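Side-chain contacts in fatty acid amide hydrolase (Candida albicans, PDB 6KVR), which probably hydrolyses monocarboxylic acid amides to the carboxylate and ammonium, as a member of the amidase family: residues P204-L207 with M208-D211; V471-S475 with E476-N480; S335-I339 with G340-V344; K560-V563 with D564-V568. All coordinates share one frame; numbering follows the deposited sequence.

How the contacts relate
The four contacts form two pairs set far apart in the fold. Contacts 1 (buried) and 2 (partly buried) lie in loops after strands 199-201 and 462-466, with centres about 12 Å apart; Asp211 OD1 of contact 1 probably accepts a hydrogen bond from Glu476 N of contact 2 at 2.7 Å. Contacts 3 and 4, also about 12 Å apart between centres, join the approach to strand 343-346 to helix 552-565, where Thr336 and Ile339 pack on Ala561. Along the chain the order is 1, 3, 2, 4. Contact 1 holds a predicted substrate-binding residue, Leu207, and adjoins others; contacts 3 and 4 are structural packing, with centres 28 to 36 Å from the other pair's.

Contact 1: P204-L207 with M208-D211; sequences PQTL and MHLD
The one CH-pi contact here is made by Pro204, whose CB sits 3.6 Å from the centroid of the His209 ring and 21° off the ring normal, hence over a face and displaced toward the rim. The imidazole reaches this place because CG lies beside its own backbone N, at chi1 -47°, which folds the ring back over the proline. The pyrrolidine also meets a carbonyl: its CG is 3.1 Å from Asp211 O, and CB and CD are almost as near, so three neighbouring ring carbons lie against one oxygen.

Hydrogen bonding centres on Thr206. Its OG1 donates to Gln205 O at 2.7 Å, in the carbonyl plane on a lone pair, and accepts from Met208 N at 3.2 Å with a bent N-H...O angle of 139°. Gln205 O is also 3.0 Å from His209 NE2, but the angle is poor; that nitrogen bonds instead to Thr419 OG1.

Van der Waals contact comes from the selenomethionine at Met208, whose CG lies 3.5 Å from Thr206 O, and whose bend at the second torsion brings SE to 3.6 Å from Leu207 O.

Leu207 is a predicted substrate-binding residue, and Pro204 and Met208 adjoin two others, Ser233 and Ile254. The loop runs from strand 199-201 toward 221-222, with helices 402-409 and 417-423 packed against Thr206 and Met208.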
ATOM      1  N   PRO A 204      26.002  -5.597  -5.689  1.00 23.08           N
ATOM      2  CA  PRO A 204      26.601  -6.668  -4.889  1.00 21.14           C
ATOM      3  C   PRO A 204      25.810  -7.967  -4.967  1.00 26.03           C
ATOM      4  O   PRO A 204      24.607  -7.980  -5.235  1.00 23.61           O
ATOM      5  CB  PRO A 204      26.563  -6.099  -3.469  1.00 19.06           C
ATOM      6  CG  PRO A 204      25.337  -5.181  -3.510  1.00 21.53           C
ATOM      7  CD  PRO A 204      25.448  -4.518  -4.859  1.00 21.40           C
ATOM      8  N   GLN A 205      26.516  -9.073  -4.720  1.00 21.24           N
ATOM      9  CA  GLN A 205      25.866 -10.333  -4.383  1.00 24.18           C
ATOM     10  C   GLN A 205      24.903 -10.151  -3.203  1.00 22.73           C
ATOM     11  O   GLN A 205      25.266  -9.561  -2.176  1.00 24.17           O
ATOM     12  CB  GLN A 205      26.954 -11.360  -4.062  1.00 24.05           C
ATOM     13  CG  GLN A 205      26.494 -12.683  -3.492  1.00 22.56           C
ATOM     14  CD  GLN A 205      27.662 -13.420  -2.827  1.00 25.81           C
ATOM     15  OE1 GLN A 205      28.084 -13.073  -1.720  1.00 25.98           O
ATOM     16  NE2 GLN A 205      28.192 -14.423  -3.507  1.00 20.60           N
ATOM     17  N   THR A 206      23.678 -10.668  -3.362  1.00 20.88           N
ATOM     18  CA  THR A 206      22.493 -10.624  -2.484  1.00 22.21           C
ATOM     19  C   THR A 206      21.743  -9.299  -2.581  1.00 24.43           C
ATOM     20  O   THR A 206      20.614  -9.218  -2.080  1.00 22.76           O
ATOM     21  CB  THR A 206      22.765 -10.897  -0.982  1.00 24.00           C
ATOM     22  OG1 THR A 206      23.335  -9.737  -0.345  1.00 25.31           O
ATOM     23  CG2 THR A 206      23.676 -12.106  -0.761  1.00 27.86           C
ATOM     24  N   LEU A 207      22.313  -8.261  -3.200  1.00 21.35           N
ATOM     25  CA  LEU A 207      21.697  -6.931  -3.291  1.00 24.16           C
ATOM     26  C   LEU A 207      21.501  -6.292  -1.926  1.00 23.18           C
ATOM     27  O   LEU A 207      20.673  -5.410  -1.777  1.00 23.55           O
ATOM     28  CB  LEU A 207      20.343  -6.970  -4.016  1.00 20.70           C
ATOM     29  CG  LEU A 207      20.332  -7.675  -5.364  1.00 31.43           C
ATOM     30  CD1 LEU A 207      18.958  -7.560  -6.034  1.00 28.24           C
ATOM     31  CD2 LEU A 207      21.431  -7.113  -6.245  1.00 27.91           C
HETATM   32  N   MSE A 208      22.212  -6.752  -0.909  1.00 24.26           N
HETATM   33  CA  MSE A 208      22.062  -6.225   0.443  1.00 21.15           C
HETATM   34  C   MSE A 208      23.423  -5.808   1.013  1.00 18.48           C
HETATM   35  O   MSE A 208      23.793  -6.191   2.125  1.00 21.67           O
HETATM   36  CB  MSE A 208      21.387  -7.275   1.344  1.00 19.78           C
HETATM   37  CG  MSE A 208      19.959  -7.642   0.926  1.00 21.39           C
HETATM   38 SE   MSE A 208      18.815  -6.032   1.243  1.00 39.50          SE
HETATM   39  CE  MSE A 208      18.609  -6.289   3.218  1.00 27.70           C
ATOM     40  N   HIS A 209      24.162  -5.036   0.221  1.00 20.05           N
ATOM     41  CA  HIS A 209      25.323  -4.294   0.687  1.00 23.94           C
ATOM     42  C   HIS A 209      25.145  -2.824   0.333  1.00 22.21           C
ATOM     43  O   HIS A 209      24.619  -2.483  -0.730  1.00 22.83           O
ATOM     44  CB  HIS A 209      26.684  -4.718   0.036  1.00 22.14           C
ATOM     45  CG  HIS A 209      26.949  -6.189  -0.030  1.00 21.50           C
ATOM     46  ND1 HIS A 209      28.179  -6.690  -0.422  1.00 22.97           N
ATOM     47  CD2 HIS A 209      26.170  -7.267   0.224  1.00 23.39           C
ATOM     48  CE1 HIS A 209      28.146  -8.008  -0.397  1.00 21.51           C
ATOM     49  NE2 HIS A 209      26.938  -8.387  -0.019  1.00 27.01           N
ATOM     50  N   LEU A 210      25.653  -1.947   1.187  1.00 22.20           N
ATOM     51  CA  LEU A 210      25.909  -0.579   0.736  1.00 27.16           C
ATOM     52  C   LEU A 210      27.268  -0.477   0.047  1.00 25.67           C
ATOM     53  O   LEU A 210      28.028   0.470   0.258  1.00 29.22           O
ATOM     54  CB  LEU A 210      25.794   0.394   1.905  1.00 25.65           C
ATOM     55  CG  LEU A 210      24.388   0.524   2.519  1.00 25.70           C
ATOM     56  CD1 LEU A 210      24.290   1.742   3.446  1.00 27.19           C
ATOM     57  CD2 LEU A 210      23.278   0.566   1.463  1.00 25.56           C
ATOM     58  N   ASP A 211      27.555  -1.456  -0.809  1.00 26.52           N
ATOM     59  CA  ASP A 211      28.834  -1.689  -1.481  1.00 25.15           C
ATOM     60  C   ASP A 211      28.550  -2.617  -2.664  1.00 29.57           C
ATOM     61  O   ASP A 211      27.390  -2.944  -2.930  1.00 25.74           O
ATOM     62  CB  ASP A 211      29.853  -2.288  -0.508  1.00 26.05           C
ATOM     63  CG  ASP A 211      31.263  -2.265  -1.052  1.00 32.57           C
ATOM     64  OD1 ASP A 211      32.060  -3.153  -0.667  1.00 31.57           O
ATOM     65  OD2 ASP A 211      31.575  -1.356  -1.868  1.00 34.60           O
TER

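Contact 2: V471-S475 with E476-N480; sequences VAPHS and EEVYN
Glu477 folds back over the turn that begins at His474, and its side chain can be traced atom by atom. CB lies 3.5 Å from His474 O. CG, turned away from the residue's own carbonyl by a chi1 of -77°, passes 3.7 Å from Ser475 O. The chain then runs out extended, bringing OE2 to 3.8 Å from His474 CB, at the edge of the imidazole and near its plane. OE2 is not in direct contact with His474 ND1; one water bridges them, donating to OE2 at 2.6 Å and lying 2.7 Å from ND1. The other ring nitrogen, NE2, is bonded to Gln535 O, so the imidazole is held at both nitrogens and its rotation is probably fixed.

The backbone beneath is a type II beta turn from His474 to Glu477. Its closing bond, Glu477 N to His474 O, is weak, with an N-H...O angle of only 133°. A second water reinforces the closure by accepting from His474 N and donating to Glu477 O.

Just outside the turn, the residues on its two flanks pack together: Pro473 CG presses on Val478 CB at 3.5 Å, tighter than usual for two carbons, while Val478 CG1 is 3.7 Å from the same proline atom.

This loop connects strand 462-466 to helix 482-490. Tyr264 of helix 259-265 touches both Pro473 and Val478, and helix 417-423 meets Val478 through Leu418.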
ATOM      1  N   VAL A 471      31.756   9.624   4.995  1.00 22.22           N
ATOM      2  CA  VAL A 471      31.734   9.713   3.538  1.00 26.42           C
ATOM      3  C   VAL A 471      31.867   8.283   3.034  1.00 24.01           C
ATOM      4  O   VAL A 471      31.844   7.346   3.837  1.00 24.11           O
ATOM      5  CB  VAL A 471      32.866  10.614   3.007  1.00 25.33           C
ATOM      6  CG1 VAL A 471      32.599  12.063   3.378  1.00 23.52           C
ATOM      7  CG2 VAL A 471      34.171  10.187   3.598  1.00 24.53           C
ATOM      8  N   ALA A 472      32.037   8.105   1.719  1.00 22.68           N
ATOM      9  CA  ALA A 472      32.126   6.778   1.119  1.00 23.23           C
ATOM     10  C   ALA A 472      33.078   5.879   1.906  1.00 22.77           C
ATOM     11  O   ALA A 472      34.183   6.309   2.263  1.00 25.81           O
ATOM     12  CB  ALA A 472      32.593   6.870  -0.336  1.00 24.50           C
ATOM     13  N   PRO A 473      32.700   4.646   2.185  1.00 25.38           N
ATOM     14  CA  PRO A 473      33.558   3.754   2.968  1.00 25.48           C
ATOM     15  C   PRO A 473      34.609   3.075   2.094  1.00 25.19           C
ATOM     16  O   PRO A 473      34.563   3.099   0.866  1.00 22.63           O
ATOM     17  CB  PRO A 473      32.564   2.733   3.521  1.00 22.72           C
ATOM     18  CG  PRO A 473      31.602   2.577   2.397  1.00 25.91           C
ATOM     19  CD  PRO A 473      31.442   3.987   1.792  1.00 24.64           C
ATOM     20  N   HIS A 474      35.580   2.462   2.754  1.00 25.89           N
ATOM     21  CA  HIS A 474      36.465   1.563   2.030  1.00 29.65           C
ATOM     22  C   HIS A 474      35.682   0.330   1.589  1.00 28.88           C
ATOM     23  O   HIS A 474      34.711  -0.070   2.234  1.00 26.87           O
ATOM     24  CB  HIS A 474      37.647   1.157   2.905  1.00 24.01           C
ATOM     25  CG  HIS A 474      38.570   2.288   3.228  1.00 30.29           C
ATOM     26  ND1 HIS A 474      39.464   2.243   4.277  1.00 33.80           N
ATOM     27  CD2 HIS A 474      38.749   3.490   2.631  1.00 30.15           C
ATOM     28  CE1 HIS A 474      40.147   3.373   4.316  1.00 38.52           C
ATOM     29  NE2 HIS A 474      39.731   4.149   3.329  1.00 36.29           N
ATOM     30  N   SER A 475      36.118  -0.283   0.488  1.00 25.14           N
ATOM     31  CA  SER A 475      35.421  -1.456  -0.024  1.00 28.35           C
ATOM     32  C   SER A 475      35.282  -2.524   1.054  1.00 29.77           C
ATOM     33  O   SER A 475      36.211  -2.782   1.825  1.00 26.12           O
ATOM     34  CB  SER A 475      36.148  -2.013  -1.250  1.00 29.20           C
ATOM     35  OG  SER A 475      36.157  -1.024  -2.278  1.00 26.64           O
ATOM     36  N   GLU A 476      34.080  -3.101   1.134  1.00 28.69           N
ATOM     37  CA  GLU A 476      33.763  -4.214   2.029  1.00 25.84           C
ATOM     38  C   GLU A 476      33.880  -3.824   3.503  1.00 27.47           C
ATOM     39  O   GLU A 476      34.028  -4.695   4.371  1.00 27.18           O
ATOM     40  CB  GLU A 476      34.640  -5.436   1.723  1.00 28.54           C
ATOM     41  CG  GLU A 476      34.662  -5.862   0.244  1.00 30.04           C
ATOM     42  CD  GLU A 476      35.165  -7.301   0.037  1.00 34.87           C
ATOM     43  OE1 GLU A 476      34.379  -8.283   0.163  1.00 38.57           O
ATOM     44  OE2 GLU A 476      36.375  -7.446  -0.249  1.00 40.37           O
ATOM     45  N   GLU A 477      33.772  -2.531   3.813  1.00 27.76           N
ATOM     46  CA  GLU A 477      33.938  -2.032   5.181  1.00 26.58           C
ATOM     47  C   GLU A 477      32.839  -1.030   5.527  1.00 28.43           C
ATOM     48  O   GLU A 477      33.096   0.053   6.059  1.00 28.58           O
ATOM     49  CB  GLU A 477      35.334  -1.418   5.363  1.00 28.16           C
ATOM     50  CG  GLU A 477      36.435  -2.474   5.531  1.00 34.71           C
ATOM     51  CD  GLU A 477      37.787  -1.884   5.910  1.00 36.07           C
ATOM     52  OE1 GLU A 477      37.973  -1.505   7.087  1.00 39.43           O
ATOM     53  OE2 GLU A 477      38.678  -1.851   5.029  1.00 42.91           O
ATOM     54  N   VAL A 478      31.589  -1.376   5.224  1.00 25.70           N
ATOM     55  CA  VAL A 478      30.458  -0.546   5.616  1.00 27.47           C
ATOM     56  C   VAL A 478      29.386  -1.456   6.210  1.00 25.41           C
ATOM     57  O   VAL A 478      28.882  -2.361   5.533  1.00 23.15           O
ATOM     58  CB  VAL A 478      29.919   0.304   4.449  1.00 25.58           C
ATOM     59  CG1 VAL A 478      29.721  -0.526   3.172  1.00 24.51           C
ATOM     60  CG2 VAL A 478      28.652   1.027   4.848  1.00 22.04           C
ATOM     61  N   TYR A 479      29.046  -1.209   7.478  1.00 24.76           N
ATOM     62  CA  TYR A 479      28.290  -2.117   8.327  1.00 20.59           C
ATOM     63  C   TYR A 479      26.986  -1.540   8.855  1.00 24.31           C
ATOM     64  O   TYR A 479      26.029  -2.294   9.053  1.00 22.50           O
ATOM     65  CB  TYR A 479      29.146  -2.533   9.528  1.00 22.87           C
ATOM     66  CG  TYR A 479      30.541  -3.004   9.154  1.00 24.23           C
ATOM     67  CD1 TYR A 479      30.764  -4.313   8.730  1.00 26.56           C
ATOM     68  CD2 TYR A 479      31.623  -2.145   9.225  1.00 26.58           C
ATOM     69  CE1 TYR A 479      32.028  -4.750   8.380  1.00 27.92           C
ATOM     70  CE2 TYR A 479      32.897  -2.564   8.880  1.00 27.86           C
ATOM     71  CZ  TYR A 479      33.092  -3.865   8.463  1.00 29.67           C
ATOM     72  OH  TYR A 479      34.349  -4.274   8.124  1.00 29.01           O
ATOM     73  N   ASN A 480      26.922  -0.236   9.106  1.00 25.14           N
ATOM     74  CA  ASN A 480      25.760   0.394   9.717  1.00 22.09           C
ATOM     75  C   ASN A 480      24.925   1.117   8.666  1.00 21.30           C
ATOM     76  O   ASN A 480      25.394   2.086   8.051  1.00 22.41           O
ATOM     77  CB  ASN A 480      26.190   1.380  10.797  1.00 21.87           C
ATOM     78  CG  ASN A 480      25.058   2.259  11.236  1.00 20.29           C
ATOM     79  OD1 ASN A 480      23.979   1.771  11.556  1.00 23.29           O
ATOM     80  ND2 ASN A 480      25.275   3.561  11.215  1.00 22.48           N
TER
HETATM   81  O   HOH W   1      35.035   2.184   5.640  1.00 25.92           O
HETATM   82  O   HOH W   2      40.620  -0.078   4.995  1.00 34.52           O

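Contact 3: S335-I339 with G340-V344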
ATOM      1  N   SER A 335       5.430  24.599  -7.051  1.00 42.54           N
ATOM      2  CA  SER A 335       6.397  25.669  -7.282  1.00 44.55           C
ATOM      3  C   SER A 335       7.587  25.521  -6.345  1.00 44.90           C
ATOM      4  O   SER A 335       7.476  24.963  -5.251  1.00 44.07           O
ATOM      5  CB  SER A 335       5.763  27.048  -7.087  1.00 46.24           C
ATOM      6  OG  SER A 335       4.833  27.039  -6.011  1.00 57.55           O
ATOM      7  N   THR A 336       8.727  26.030  -6.780  1.00 42.67           N
ATOM      8  CA  THR A 336       9.905  26.009  -5.930  1.00 42.60           C
ATOM      9  C   THR A 336       9.731  26.996  -4.785  1.00 41.41           C
ATOM     10  O   THR A 336       9.472  28.178  -5.033  1.00 43.87           O
ATOM     11  CB  THR A 336      11.144  26.332  -6.746  1.00 42.09           C
ATOM     12  OG1 THR A 336      11.273  25.362  -7.791  1.00 44.12           O
ATOM     13  CG2 THR A 336      12.378  26.299  -5.873  1.00 38.74           C
ATOM     14  N   PRO A 337       9.841  26.564  -3.533  1.00 43.46           N
ATOM     15  CA  PRO A 337       9.580  27.465  -2.413  1.00 36.17           C
ATOM     16  C   PRO A 337      10.782  28.350  -2.121  1.00 42.21           C
ATOM     17  O   PRO A 337      11.905  28.091  -2.558  1.00 39.20           O
ATOM     18  CB  PRO A 337       9.323  26.500  -1.258  1.00 38.94           C
ATOM     19  CG  PRO A 337      10.271  25.367  -1.570  1.00 37.31           C
ATOM     20  CD  PRO A 337      10.197  25.209  -3.070  1.00 37.46           C
ATOM     21  N   LYS A 338      10.518  29.417  -1.368  1.00 44.07           N
ATOM     22  CA  LYS A 338      11.581  30.261  -0.844  1.00 43.65           C
ATOM     23  C   LYS A 338      12.122  29.638   0.433  1.00 42.45           C
ATOM     24  O   LYS A 338      11.357  29.121   1.250  1.00 43.29           O
ATOM     25  CB  LYS A 338      11.061  31.672  -0.560  1.00 48.79           C
ATOM     26  CG  LYS A 338      10.123  32.228  -1.621  1.00 51.59           C
ATOM     27  CD  LYS A 338       9.759  33.678  -1.340  1.00 56.38           C
ATOM     28  CE  LYS A 338       8.401  34.029  -1.941  1.00 59.32           C
ATOM     29  NZ  LYS A 338       8.102  35.485  -1.814  1.00 68.52           N
ATOM     30  N   ILE A 339      13.448  29.680   0.597  1.00 37.92           N
ATOM     31  CA  ILE A 339      14.074  29.089   1.778  1.00 37.60           C
ATOM     32  C   ILE A 339      13.436  29.630   3.048  1.00 40.59           C
ATOM     33  O   ILE A 339      13.246  28.894   4.027  1.00 43.41           O
ATOM     34  CB  ILE A 339      15.594  29.339   1.769  1.00 35.67           C
ATOM     35  CG1 ILE A 339      16.236  28.697   0.544  1.00 40.45           C
ATOM     36  CG2 ILE A 339      16.213  28.763   3.030  1.00 41.45           C
ATOM     37  CD1 ILE A 339      16.239  27.177   0.581  1.00 39.43           C
ATOM     38  N   GLY A 340      13.081  30.917   3.050  1.00 41.70           N
ATOM     39  CA  GLY A 340      12.464  31.530   4.217  1.00 39.37           C
ATOM     40  C   GLY A 340      11.078  31.017   4.538  1.00 40.93           C
ATOM     41  O   GLY A 340      10.549  31.340   5.608  1.00 45.02           O
ATOM     42  N   ASP A 341      10.483  30.222   3.652  1.00 45.40           N
ATOM     43  CA  ASP A 341       9.188  29.607   3.907  1.00 42.96           C
ATOM     44  C   ASP A 341       9.285  28.217   4.540  1.00 44.25           C
ATOM     45  O   ASP A 341       8.246  27.663   4.917  1.00 39.11           O
ATOM     46  CB  ASP A 341       8.389  29.511   2.600  1.00 47.72           C
ATOM     47  CG  ASP A 341       7.933  30.879   2.083  1.00 57.73           C
ATOM     48  OD1 ASP A 341       7.922  31.078   0.843  1.00 58.02           O
ATOM     49  OD2 ASP A 341       7.591  31.755   2.911  1.00 61.31           O
ATOM     50  N   LEU A 342      10.492  27.653   4.686  1.00 41.06           N
ATOM     51  CA  LEU A 342      10.676  26.258   5.077  1.00 39.78           C
ATOM     52  C   LEU A 342      10.943  26.116   6.570  1.00 40.81           C
ATOM     53  O   LEU A 342      11.661  26.924   7.167  1.00 41.49           O
ATOM     54  CB  LEU A 342      11.836  25.619   4.301  1.00 37.13           C
ATOM     55  CG  LEU A 342      11.799  25.634   2.770  1.00 40.40           C
ATOM     56  CD1 LEU A 342      13.183  25.478   2.184  1.00 37.71           C
ATOM     57  CD2 LEU A 342      10.892  24.553   2.232  1.00 42.06           C
ATOM     58  N   THR A 343      10.381  25.065   7.166  1.00 38.76           N
ATOM     59  CA  THR A 343      10.750  24.618   8.507  1.00 38.61           C
ATOM     60  C   THR A 343      11.468  23.277   8.375  1.00 39.00           C
ATOM     61  O   THR A 343      10.919  22.330   7.805  1.00 39.69           O
ATOM     62  CB  THR A 343       9.521  24.501   9.406  1.00 39.27           C
ATOM     63  OG1 THR A 343       8.863  25.772   9.474  1.00 43.30           O
ATOM     64  CG2 THR A 343       9.914  24.061  10.816  1.00 38.13           C
ATOM     65  N   VAL A 344      12.701  23.201   8.869  1.00 36.61           N
ATOM     66  CA  VAL A 344      13.545  22.026   8.672  1.00 33.47           C
ATOM     67  C   VAL A 344      13.995  21.500  10.035  1.00 33.34           C
ATOM     68  O   VAL A 344      14.635  22.223  10.803  1.00 34.38           O
ATOM     69  CB  VAL A 344      14.762  22.337   7.781  1.00 32.33           C
ATOM     70  CG1 VAL A 344      15.508  21.052   7.459  1.00 34.37           C
ATOM     71  CG2 VAL A 344      14.337  23.021   6.497  1.00 30.32           C
TER
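Lys338 O takes the hydrogen bond of Asp341 N at 2.8 Å with an N-H...O angle of 157°, and Ile339 O takes that of Leu342 N at 3.1 Å and 164°. Both are fairly straight at the hydrogen, yet each donor stands well above the carbonyl plane rather than on a lone pair. Two successive bonds spanning three residues are the signature of 3-10 geometry, here a short turn over Ile339, Gly340 and Asp341.

The charged side chains touch along the aliphatic part of the lysine. Asp341 OD1 rests 3.5 Å from Lys338 CB and equally near CG, alongside the start of an extended aliphatic chain; Lys338 NZ is 5.1 Å away from it, so opposite charges are close without forming a salt bridge.

Packing gathers on Leu342, which turns its two branches to different partners; a chi1 of -56°, with CG anti to the carbonyl carbon, sets them toward Ile339 and Pro337. CD1 meets Ile339 CD1 at 3.8 Å and lies 3.7 Å from Ile339 CA, whereas CD2 touches Pro337 CG at 3.9 Å.

The turn leads directly into strand 343-346, which lies between strands 462-466 and 376-379 in the mixed sheet. Leu342 packs on Phe462, Pro337 on Ala557 of helix 552-565, and Ile339 on Ala373 and Ala375 before strand 376-379.

Contact 4: K560-V563 with D564-V568; sequences KAIV and DLLGV
Asp564 carries the flat group of this contact, a carboxylate with Lys560 O over one face: the oxygen is 3.3 Å from Asp564 CG and 3.6 Å from each of OD1 and OD2, which places it above the carbon rather than at an edge. The first torsion, chi1 -74°, swings the group back toward the preceding turn. Lys560 sends its ammonium elsewhere, into a salt bridge with Asp304.

The backbone here is the C-terminal part of helix 552-565. Leu565 N donates to Ala561 O at 2.8 Å with an angle of 167°, an ordinary helical bond. The helix then closes in a Schellman motif: Gly567 takes positive phi, its N bonds to Asp564 O at 3.1 Å, and Val568 N turns back to Val563 O at 3.0 Å, almost in line with the carbonyl bond.

That reversal also brings apolar groups together. Val563 CG1, opposite its backbone N at chi1 161°, meets Val568 CB at 3.6 Å, the two side chains crossing at roughly a right angle. Ile562 and Leu566, one helical turn apart, run side by side, CG2 to CD1 at 3.9 Å, and both pack on Phe497 of strand 494-499. Leu566 also touches Val366 and Lys369 of helix 357-372.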
ATOM      1  N   LYS A 560      15.473  21.553  -4.870  1.00 31.26           N
ATOM      2  CA  LYS A 560      15.941  22.463  -5.908  1.00 35.28           C
ATOM      3  C   LYS A 560      16.320  23.823  -5.323  1.00 36.22           C
ATOM      4  O   LYS A 560      17.356  24.393  -5.683  1.00 38.22           O
ATOM      5  CB  LYS A 560      14.861  22.603  -6.976  1.00 35.96           C
ATOM      6  CG  LYS A 560      15.315  23.261  -8.262  1.00 43.28           C
ATOM      7  CD  LYS A 560      14.095  23.676  -9.080  1.00 48.55           C
ATOM      8  CE  LYS A 560      13.018  22.573  -9.110  1.00 50.04           C
ATOM      9  NZ  LYS A 560      13.267  21.498 -10.130  1.00 48.67           N
ATOM     10  N   ALA A 561      15.508  24.345  -4.400  1.00 37.44           N
ATOM     11  CA  ALA A 561      15.859  25.582  -3.708  1.00 36.40           C
ATOM     12  C   ALA A 561      17.169  25.448  -2.941  1.00 39.51           C
ATOM     13  O   ALA A 561      18.002  26.364  -2.964  1.00 37.96           O
ATOM     14  CB  ALA A 561      14.731  25.980  -2.755  1.00 37.82           C
ATOM     15  N   ILE A 562      17.367  24.314  -2.253  1.00 36.54           N
ATOM     16  CA  ILE A 562      18.519  24.156  -1.364  1.00 35.17           C
ATOM     17  C   ILE A 562      19.806  24.035  -2.169  1.00 33.93           C
ATOM     18  O   ILE A 562      20.836  24.615  -1.808  1.00 33.24           O
ATOM     19  CB  ILE A 562      18.318  22.944  -0.432  1.00 35.53           C
ATOM     20  CG1 ILE A 562      17.213  23.224   0.589  1.00 34.68           C
ATOM     21  CG2 ILE A 562      19.613  22.596   0.279  1.00 35.19           C
ATOM     22  CD1 ILE A 562      17.051  22.138   1.636  1.00 38.11           C
ATOM     23  N   VAL A 563      19.773  23.269  -3.260  1.00 35.66           N
ATOM     24  CA  VAL A 563      20.951  23.113  -4.105  1.00 36.55           C
ATOM     25  C   VAL A 563      21.321  24.442  -4.751  1.00 41.41           C
ATOM     26  O   VAL A 563      22.507  24.729  -4.986  1.00 41.96           O
ATOM     27  CB  VAL A 563      20.688  22.014  -5.153  1.00 38.16           C
ATOM     28  CG1 VAL A 563      21.653  22.114  -6.317  1.00 40.46           C
ATOM     29  CG2 VAL A 563      20.754  20.620  -4.507  1.00 42.93           C
ATOM     30  N   ASP A 564      20.323  25.283  -5.036  1.00 39.14           N
ATOM     31  CA  ASP A 564      20.616  26.603  -5.581  1.00 43.48           C
ATOM     32  C   ASP A 564      21.162  27.528  -4.500  1.00 37.51           C
ATOM     33  O   ASP A 564      22.138  28.246  -4.732  1.00 43.75           O
ATOM     34  CB  ASP A 564      19.368  27.187  -6.242  1.00 42.44           C
ATOM     35  CG  ASP A 564      19.059  26.525  -7.583  1.00 53.52           C
ATOM     36  OD1 ASP A 564      19.839  25.636  -8.005  1.00 53.55           O
ATOM     37  OD2 ASP A 564      18.032  26.877  -8.210  1.00 60.53           O
ATOM     38  N   LEU A 565      20.573  27.495  -3.303  1.00 36.73           N
ATOM     39  CA  LEU A 565      21.143  28.230  -2.179  1.00 35.09           C
ATOM     40  C   LEU A 565      22.611  27.874  -1.958  1.00 40.66           C
ATOM     41  O   LEU A 565      23.428  28.747  -1.637  1.00 40.34           O
ATOM     42  CB  LEU A 565      20.343  27.948  -0.915  1.00 35.09           C
ATOM     43  CG  LEU A 565      21.031  28.456   0.356  1.00 42.95           C
ATOM     44  CD1 LEU A 565      20.846  29.980   0.517  1.00 41.75           C
ATOM     45  CD2 LEU A 565      20.582  27.688   1.591  1.00 37.51           C
ATOM     46  N   LEU A 566      22.970  26.598  -2.134  1.00 34.36           N
ATOM     47  CA  LEU A 566      24.323  26.135  -1.853  1.00 34.18           C
ATOM     48  C   LEU A 566      25.276  26.286  -3.028  1.00 35.89           C
ATOM     49  O   LEU A 566      26.463  25.986  -2.881  1.00 39.98           O
ATOM     50  CB  LEU A 566      24.304  24.665  -1.418  1.00 33.29           C
ATOM     51  CG  LEU A 566      23.687  24.359  -0.053  1.00 33.25           C
ATOM     52  CD1 LEU A 566      23.496  22.854   0.153  1.00 32.60           C
ATOM     53  CD2 LEU A 566      24.545  24.944   1.045  1.00 32.20           C
ATOM     54  N   GLY A 567      24.794  26.702  -4.191  1.00 38.82           N
ATOM     55  CA  GLY A 567      25.658  26.832  -5.345  1.00 34.06           C
ATOM     56  C   GLY A 567      26.150  25.523  -5.924  1.00 39.80           C
ATOM     57  O   GLY A 567      27.216  25.495  -6.549  1.00 38.36           O
ATOM     58  N   VAL A 568      25.398  24.438  -5.758  1.00 33.87           N
ATOM     59  CA  VAL A 568      25.852  23.134  -6.230  1.00 36.26           C
ATOM     60  C   VAL A 568      25.594  23.018  -7.730  1.00 34.53           C
ATOM     61  O   VAL A 568      24.443  23.066  -8.179  1.00 40.00           O
ATOM     62  CB  VAL A 568      25.166  21.999  -5.455  1.00 40.74           C
ATOM     63  CG1 VAL A 568      25.541  20.649  -6.055  1.00 33.84           C
ATOM     64  CG2 VAL A 568      25.546  22.068  -3.969  1.00 33.25           C
TER